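Local coordinates for protein M32 carboxypeptidase (Chitinophagaceae bacterium, PDB 7A03) that probably removes amino acids from the C-terminal end of peptides as a metal-dependent carboxypeptidase of the M32 family, at residues Lys100-Ala103 and Ser104-Ala107; Pro134-Ala137 and Arg138-Leu142; Tyr366-Glu369 and Lys370-Asp374. All coordinates share one frame; numbering follows the deposited sequence.

Contact 1 of 3, residues Lys100-Ala103 and Ser104-Ala107; sequences KYPA and SLVA
P102 and L105 run alongside each other across the first turn of helix 103-126, a helix N-terminus in which P102 holds the N-cap position. The proline CD comes beside the leucine stem, with P102 CD 4.0 Å from L105 CB. Farther out along its side chain, L105 brings its CD2 methyl obliquely to the ring of Y101, where Y101 CD2 and L105 CD2 are 4.2 Å apart. V106 also approaches Y101, but at the base of the side chain: its CG2 is 3.7 Å from Y101 CB. That methyl lies anti to the carbonyl carbon of V106, beside the backbone N, which directs it back toward the residues before the helix. The phenol hydroxyl of Y101 points out of this local group and is hydrogen-bonded to E146 and K97, while L105 and P102 both rest on V149 of helix 129-150. Two backbone bonds start the helix. A107 N donates to A103 O at 3.0 Å, with the donor tilted 18° from the carbonyl plane. V106 N donates to P102 O at 3.2 Å with an N-H...O angle of 164°, and V106 CG2 packs 3.4 Å from P102 O.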
loop_
_atom_site.group_PDB
_atom_site.type_symbol
_atom_site.label_atom_id
_atom_site.label_comp_id
_atom_site.label_asym_id
_atom_site.label_seq_id
_atom_site.Cartn_x
_atom_site.Cartn_y
_atom_site.Cartn_z
ATOM N N LYS A 100 -26.037 1.433 5.378
ATOM C CA LYS A 100 -26.163 2.848 5.736
ATOM C C LYS A 100 -26.504 3.747 4.536
ATOM O O LYS A 100 -27.139 4.791 4.719
ATOM C CB LYS A 100 -24.892 3.341 6.437
ATOM C CG LYS A 100 -24.794 2.930 7.895
ATOM C CD LYS A 100 -23.399 3.205 8.454
ATOM C CE LYS A 100 -23.188 2.509 9.793
ATOM N NZ LYS A 100 -21.750 2.200 10.042
ATOM N N TYR A 101 -26.099 3.382 3.320
ATOM C CA TYR A 101 -26.134 4.334 2.198
ATOM C C TYR A 101 -27.515 4.377 1.548
ATOM O O TYR A 101 -28.065 3.324 1.204
ATOM C CB TYR A 101 -25.159 3.921 1.114
ATOM C CG TYR A 101 -23.705 4.149 1.424
ATOM C CD1 TYR A 101 -23.048 3.353 2.349
ATOM C CD2 TYR A 101 -22.976 5.142 0.769
ATOM C CE1 TYR A 101 -21.712 3.544 2.626
ATOM C CE2 TYR A 101 -21.638 5.335 1.038
ATOM C CZ TYR A 101 -21.013 4.537 1.970
ATOM O OH TYR A 101 -19.680 4.726 2.238
ATOM N N PRO A 102 -28.063 5.562 1.295
ATOM C CA PRO A 102 -29.256 5.654 0.443
ATOM C C PRO A 102 -28.886 5.348 -0.998
ATOM O O PRO A 102 -27.792 5.675 -1.466
ATOM C CB PRO A 102 -29.690 7.119 0.586
ATOM C CG PRO A 102 -28.849 7.690 1.715
ATOM C CD PRO A 102 -27.594 6.887 1.733
ATOM N N ALA A 103 -29.827 4.715 -1.709
ATOM C CA ALA A 103 -29.580 4.307 -3.089
ATOM C C ALA A 103 -29.223 5.498 -3.978
ATOM O O ALA A 103 -28.359 5.384 -4.863
ATOM C CB ALA A 103 -30.787 3.534 -3.637
ATOM N N SER A 104 -29.864 6.651 -3.749
ATOM C CA SER A 104 -29.590 7.831 -4.566
ATOM C C SER A 104 -28.145 8.289 -4.413
ATOM O O SER A 104 -27.501 8.660 -5.401
ATOM C CB SER A 104 -30.550 8.960 -4.200
ATOM O OG SER A 104 -30.422 9.316 -2.839
ATOM N N LEU A 105 -27.609 8.229 -3.190
ATOM C CA LEU A 105 -26.210 8.592 -2.967
ATOM C C LEU A 105 -25.253 7.621 -3.656
ATOM O O LEU A 105 -24.256 8.042 -4.253
ATOM C CB LEU A 105 -25.912 8.671 -1.471
ATOM C CG LEU A 105 -24.464 9.078 -1.168
ATOM C CD1 LEU A 105 -24.143 10.422 -1.836
ATOM C CD2 LEU A 105 -24.227 9.137 0.343
ATOM N N VAL A 106 -25.535 6.314 -3.594
ATOM C CA VAL A 106 -24.709 5.341 -4.308
ATOM C C VAL A 106 -24.673 5.666 -5.799
ATOM O O VAL A 106 -23.604 5.705 -6.424
ATOM C CB VAL A 106 -25.212 3.909 -4.046
ATOM C CG1 VAL A 106 -24.298 2.897 -4.723
ATOM C CG2 VAL A 106 -25.315 3.641 -2.547
ATOM N N ALA A 107 -25.851 5.923 -6.387
ATOM C CA ALA A 107 -25.894 6.230 -7.812
ATOM C C ALA A 107 -25.154 7.528 -8.131
ATOM O O ALA A 107 -24.426 7.604 -9.132
ATOM C CB ALA A 107 -27.348 6.294 -8.286
#

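Contact 2 of 3, residues Pro134-Ala137 and Arg138-Leu142; sequences PALA and RMVEL
A137 meets the next turn of its helix chiefly through its carbonyl group, which receives the amide of E141: E141 N to A137 O is 3.0 Å, with an N-H...O angle of 167°. The E141 side chain leans over the same oxygen, its CG 3.1 Å from A137 O, because CG stands beside the backbone N and anti to the carbonyl carbon (chi1 -61°). The amide N of R138 bonds to P134 O at 3.0 Å, and R138 CB lies 3.6 Å from A135 O. This i to i+4 pattern is that of an alpha-helix, here the part of helix 129-150 just after a kink at P134 and A135, whose N atoms make no bond to the turn before. Beyond CB the R138 chain bends at chi2 (R138 chi2 55°) and leads away from residues 134-137, bringing one face of its guanidinium over L142 CD1, 3.6 Å from the plane and offset toward the rim. L136 makes a loose side-chain contact between the turns, its CG 4.4 Å from V140 CG2; that methyl, beside the V140 backbone N, also lies 3.2 Å from L136 O, the oxygen to which V140 N bonds. The leucine packs on W411 and T379 as well, whereas A135 and M139 turn to helix 103-126, touching A119 and T113 respectively.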
loop_
_atom_site.group_PDB
_atom_site.type_symbol
_atom_site.label_atom_id
_atom_site.label_comp_id
_atom_site.label_asym_id
_atom_site.label_seq_id
_atom_site.Cartn_x
_atom_site.Cartn_y
_atom_site.Cartn_z
ATOM N N PRO A 134 -14.294 21.045 -12.022
ATOM C CA PRO A 134 -15.725 20.808 -11.739
ATOM C C PRO A 134 -16.033 19.391 -11.272
ATOM O O PRO A 134 -16.798 19.205 -10.308
ATOM C CB PRO A 134 -16.405 21.159 -13.072
ATOM C CG PRO A 134 -15.472 22.122 -13.723
ATOM C CD PRO A 134 -14.096 21.628 -13.361
ATOM N N ALA A 135 -15.459 18.384 -11.938
ATOM C CA ALA A 135 -15.657 17.000 -11.509
ATOM C C ALA A 135 -15.147 16.787 -10.089
ATOM O O ALA A 135 -15.797 16.111 -9.279
ATOM C CB ALA A 135 -14.986 16.031 -12.483
ATOM N N LEU A 136 -13.995 17.380 -9.756
ATOM C CA LEU A 136 -13.461 17.229 -8.405
ATOM C C LEU A 136 -14.343 17.930 -7.377
ATOM O O LEU A 136 -14.513 17.437 -6.257
ATOM C CB LEU A 136 -12.020 17.737 -8.331
ATOM C CG LEU A 136 -11.338 17.465 -6.985
ATOM C CD1 LEU A 136 -11.192 15.963 -6.756
ATOM C CD2 LEU A 136 -9.982 18.170 -6.876
ATOM N N ALA A 137 -14.916 19.079 -7.736
ATOM C CA ALA A 137 -15.830 19.765 -6.829
ATOM C C ALA A 137 -17.062 18.912 -6.542
ATOM O O ALA A 137 -17.498 18.801 -5.386
ATOM C CB ALA A 137 -16.247 21.103 -7.440
ATOM N N ARG A 138 -17.627 18.302 -7.588
ATOM C CA ARG A 138 -18.753 17.381 -7.414
ATOM C C ARG A 138 -18.372 16.202 -6.514
ATOM O O ARG A 138 -19.108 15.851 -5.576
ATOM C CB ARG A 138 -19.224 16.905 -8.791
ATOM C CG ARG A 138 -20.313 15.841 -8.788
ATOM C CD ARG A 138 -21.533 16.266 -8.000
ATOM N NE ARG A 138 -22.661 15.375 -8.269
ATOM C CZ ARG A 138 -23.822 15.416 -7.624
ATOM N NH1 ARG A 138 -24.019 16.304 -6.660
ATOM N NH2 ARG A 138 -24.785 14.560 -7.941
ATOM N N MET A 139 -17.213 15.591 -6.784
ATOM C CA MET A 139 -16.726 14.479 -5.970
ATOM C C MET A 139 -16.620 14.873 -4.501
ATOM O O MET A 139 -17.067 14.136 -3.614
ATOM C CB MET A 139 -15.364 14.016 -6.486
ATOM C CG MET A 139 -14.760 12.851 -5.694
ATOM S SD MET A 139 -15.773 11.355 -5.790
ATOM C CE MET A 139 -15.434 10.847 -7.465
ATOM N N VAL A 140 -16.029 16.038 -4.225
ATOM C CA VAL A 140 -15.831 16.471 -2.846
ATOM C C VAL A 140 -17.169 16.695 -2.148
ATOM O O VAL A 140 -17.343 16.327 -0.978
ATOM C CB VAL A 140 -14.926 17.721 -2.799
ATOM C CG1 VAL A 140 -14.943 18.365 -1.410
ATOM C CG2 VAL A 140 -13.508 17.348 -3.191
ATOM N N GLU A 141 -18.126 17.328 -2.843
ATOM C CA GLU A 141 -19.458 17.507 -2.266
ATOM C C GLU A 141 -20.068 16.166 -1.869
ATOM O O GLU A 141 -20.600 16.003 -0.756
ATOM C CB GLU A 141 -20.375 18.213 -3.270
ATOM C CG GLU A 141 -19.939 19.605 -3.684
ATOM C CD GLU A 141 -21.023 20.354 -4.445
ATOM O OE1 GLU A 141 -22.044 19.726 -4.808
ATOM O OE2 GLU A 141 -20.848 21.569 -4.686
ATOM N N LEU A 142 -19.989 15.185 -2.773
ATOM C CA LEU A 142 -20.573 13.882 -2.474
ATOM C C LEU A 142 -19.839 13.196 -1.325
ATOM O O LEU A 142 -20.459 12.517 -0.495
ATOM C CB LEU A 142 -20.622 13.016 -3.732
ATOM C CG LEU A 142 -21.674 13.473 -4.756
ATOM C CD1 LEU A 142 -21.582 12.688 -6.057
ATOM C CD2 LEU A 142 -23.061 13.347 -4.150
#

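Contact 3 of 3, residues Tyr366-Glu369 and Lys370-Asp374; sequences YEIE and KGLID
E367 and K370 form an intrahelical i to i+3 salt bridge within a largely buried contact between successive turns at the C-terminal end of helix 358-374. The two side chains run alongside each other, and K370 NZ reaches E367 OE1 at 2.9 Å, on the syn side and 22° out of the carboxylate plane. Two bends make this possible: E367 folds back at chi2 (-67°), while K370 is extended to CD and then turns at chi3 (47°). The lysine chain also crosses the Y366 ring obliquely, with K370 CD 3.9 Å from Y366 OH. D174 of helix 170-192 links both groups, since its OD1 is salt-bridged to K370 NZ and hydrogen-bonded to Y366 OH. With an alanine here in place of K370, the ammonium shared by the two acids is gone, and E367 and D174 are likely to be left without their common positive mate. I368 and L372 extend together from the helix, with I368 CG2 3.8 Å from L372 CD1; I368 also packs on W386 and Y389. The buried carboxylate of E369 is hydrogen-bonded through OE1 to Y157 OH and G417 N and through OE2 to W411 NE1. The i to i+4 backbone bonding, as from K370 N to Y366 O at 2.8 Å, and the i to i+3 acid-lysine pair are those of an alpha-helix; here its sides pack on helices 157-164, 170-192 and 382-394 of the predominantly helical M32 fold.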
loop_
_atom_site.group_PDB
_atom_site.type_symbol
_atom_site.label_atom_id
_atom_site.label_comp_id
_atom_site.label_asym_id
_atom_site.label_seq_id
_atom_site.Cartn_x
_atom_site.Cartn_y
_atom_site.Cartn_z
ATOM N N TYR A 366 -2.628 14.586 2.828
ATOM C CA TYR A 366 -3.453 14.477 4.018
ATOM C C TYR A 366 -4.034 15.839 4.377
ATOM O O TYR A 366 -5.259 15.987 4.540
ATOM C CB TYR A 366 -2.641 13.850 5.156
ATOM C CG TYR A 366 -3.256 13.975 6.513
ATOM C CD1 TYR A 366 -4.314 13.165 6.904
ATOM C CD2 TYR A 366 -2.766 14.905 7.420
ATOM C CE1 TYR A 366 -4.877 13.301 8.147
ATOM C CE2 TYR A 366 -3.327 15.038 8.687
ATOM C CZ TYR A 366 -4.385 14.221 9.034
ATOM O OH TYR A 366 -4.965 14.317 10.274
ATOM N N GLU A 367 -3.187 16.876 4.392
ATOM C CA GLU A 367 -3.703 18.162 4.843
ATOM C C GLU A 367 -4.752 18.661 3.869
ATOM O O GLU A 367 -5.829 19.124 4.281
ATOM C CB GLU A 367 -2.590 19.194 5.041
ATOM C CG GLU A 367 -1.471 18.757 5.989
ATOM C CD GLU A 367 -1.901 18.603 7.445
ATOM O OE1 GLU A 367 -2.965 19.131 7.835
ATOM O OE2 GLU A 367 -1.153 17.949 8.208
ATOM N N ILE A 368 -4.505 18.456 2.574
ATOM C CA ILE A 368 -5.445 18.942 1.579
ATOM C C ILE A 368 -6.755 18.192 1.707
ATOM O O ILE A 368 -7.833 18.803 1.755
ATOM C CB ILE A 368 -4.832 18.840 0.173
ATOM C CG1 ILE A 368 -3.831 19.974 -0.035
ATOM C CG2 ILE A 368 -5.924 18.843 -0.898
ATOM C CD1 ILE A 368 -3.002 19.822 -1.269
ATOM N N GLU A 369 -6.684 16.862 1.852
ATOM C CA GLU A 369 -7.931 16.120 1.950
ATOM C C GLU A 369 -8.687 16.551 3.184
ATOM O O GLU A 369 -9.910 16.768 3.133
ATOM C CB GLU A 369 -7.691 14.615 1.958
ATOM C CG GLU A 369 -7.391 14.067 0.590
ATOM C CD GLU A 369 -7.213 12.582 0.586
ATOM O OE1 GLU A 369 -7.519 11.943 1.615
ATOM O OE2 GLU A 369 -6.766 12.056 -0.450
ATOM N N LYS A 370 -7.956 16.781 4.277
ATOM C CA LYS A 370 -8.615 17.121 5.525
ATOM C C LYS A 370 -9.339 18.446 5.382
ATOM O O LYS A 370 -10.446 18.610 5.909
ATOM C CB LYS A 370 -7.580 17.163 6.652
ATOM C CG LYS A 370 -8.158 17.474 8.026
ATOM C CD LYS A 370 -7.078 17.436 9.108
ATOM C CE LYS A 370 -5.844 18.212 8.688
ATOM N NZ LYS A 370 -4.941 18.495 9.836
ATOM N N GLY A 371 -8.761 19.369 4.603
ATOM C CA GLY A 371 -9.404 20.648 4.383
ATOM C C GLY A 371 -10.528 20.571 3.377
ATOM O O GLY A 371 -11.524 21.290 3.505
ATOM N N LEU A 372 -10.396 19.700 2.375
ATOM C CA LEU A 372 -11.469 19.569 1.395
ATOM C C LEU A 372 -12.716 19.004 2.051
ATOM O O LEU A 372 -13.839 19.438 1.756
ATOM C CB LEU A 372 -11.027 18.677 0.237
ATOM C CG LEU A 372 -9.989 19.259 -0.731
ATOM C CD1 LEU A 372 -9.543 18.193 -1.719
ATOM C CD2 LEU A 372 -10.529 20.479 -1.473
ATOM N N ILE A 373 -12.531 18.066 2.977
ATOM C CA ILE A 373 -13.664 17.366 3.564
ATOM C C ILE A 373 -14.290 18.156 4.709
ATOM O O ILE A 373 -15.500 18.053 4.945
ATOM C CB ILE A 373 -13.249 15.938 3.960
ATOM C CG1 ILE A 373 -12.779 15.177 2.717
ATOM C CG2 ILE A 373 -14.401 15.201 4.618
ATOM C CD1 ILE A 373 -13.834 15.087 1.613
ATOM N N ASP A 374 -13.507 18.954 5.437
ATOM C CA ASP A 374 -14.104 19.788 6.475
ATOM C C ASP A 374 -14.650 21.107 5.946
ATOM O O ASP A 374 -15.383 21.791 6.671
ATOM C CB ASP A 374 -13.184 19.958 7.697
ATOM C CG ASP A 374 -11.971 20.853 7.435
ATOM O OD1 ASP A 374 -11.950 21.624 6.452
ATOM O OD2 ASP A 374 -11.021 20.787 8.246
#

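In the fold
From the N terminus, contact 1 follows helix 82-100 and closes the short connection into helix 103-126. Contact 2 lies on the next helix, 129-150, and contact 3 much later, on helix 358-374. Each joins two segments that follow one another without a gap, so no long loop is closed; the three are in series and none nests or crosses. Contact 2 touches both of the others through packing between helices: L105 CD1 of contact 1 meets L142 CD2 of contact 2 at 3.9 Å, tying together consecutive helices 103-126 and 129-150, and V140 CG1 lies 3.5 Å from L372 O of contact 3, on the distant helix. Contacts 1 and 3 do not touch; their nearest atoms are about 12 Å apart.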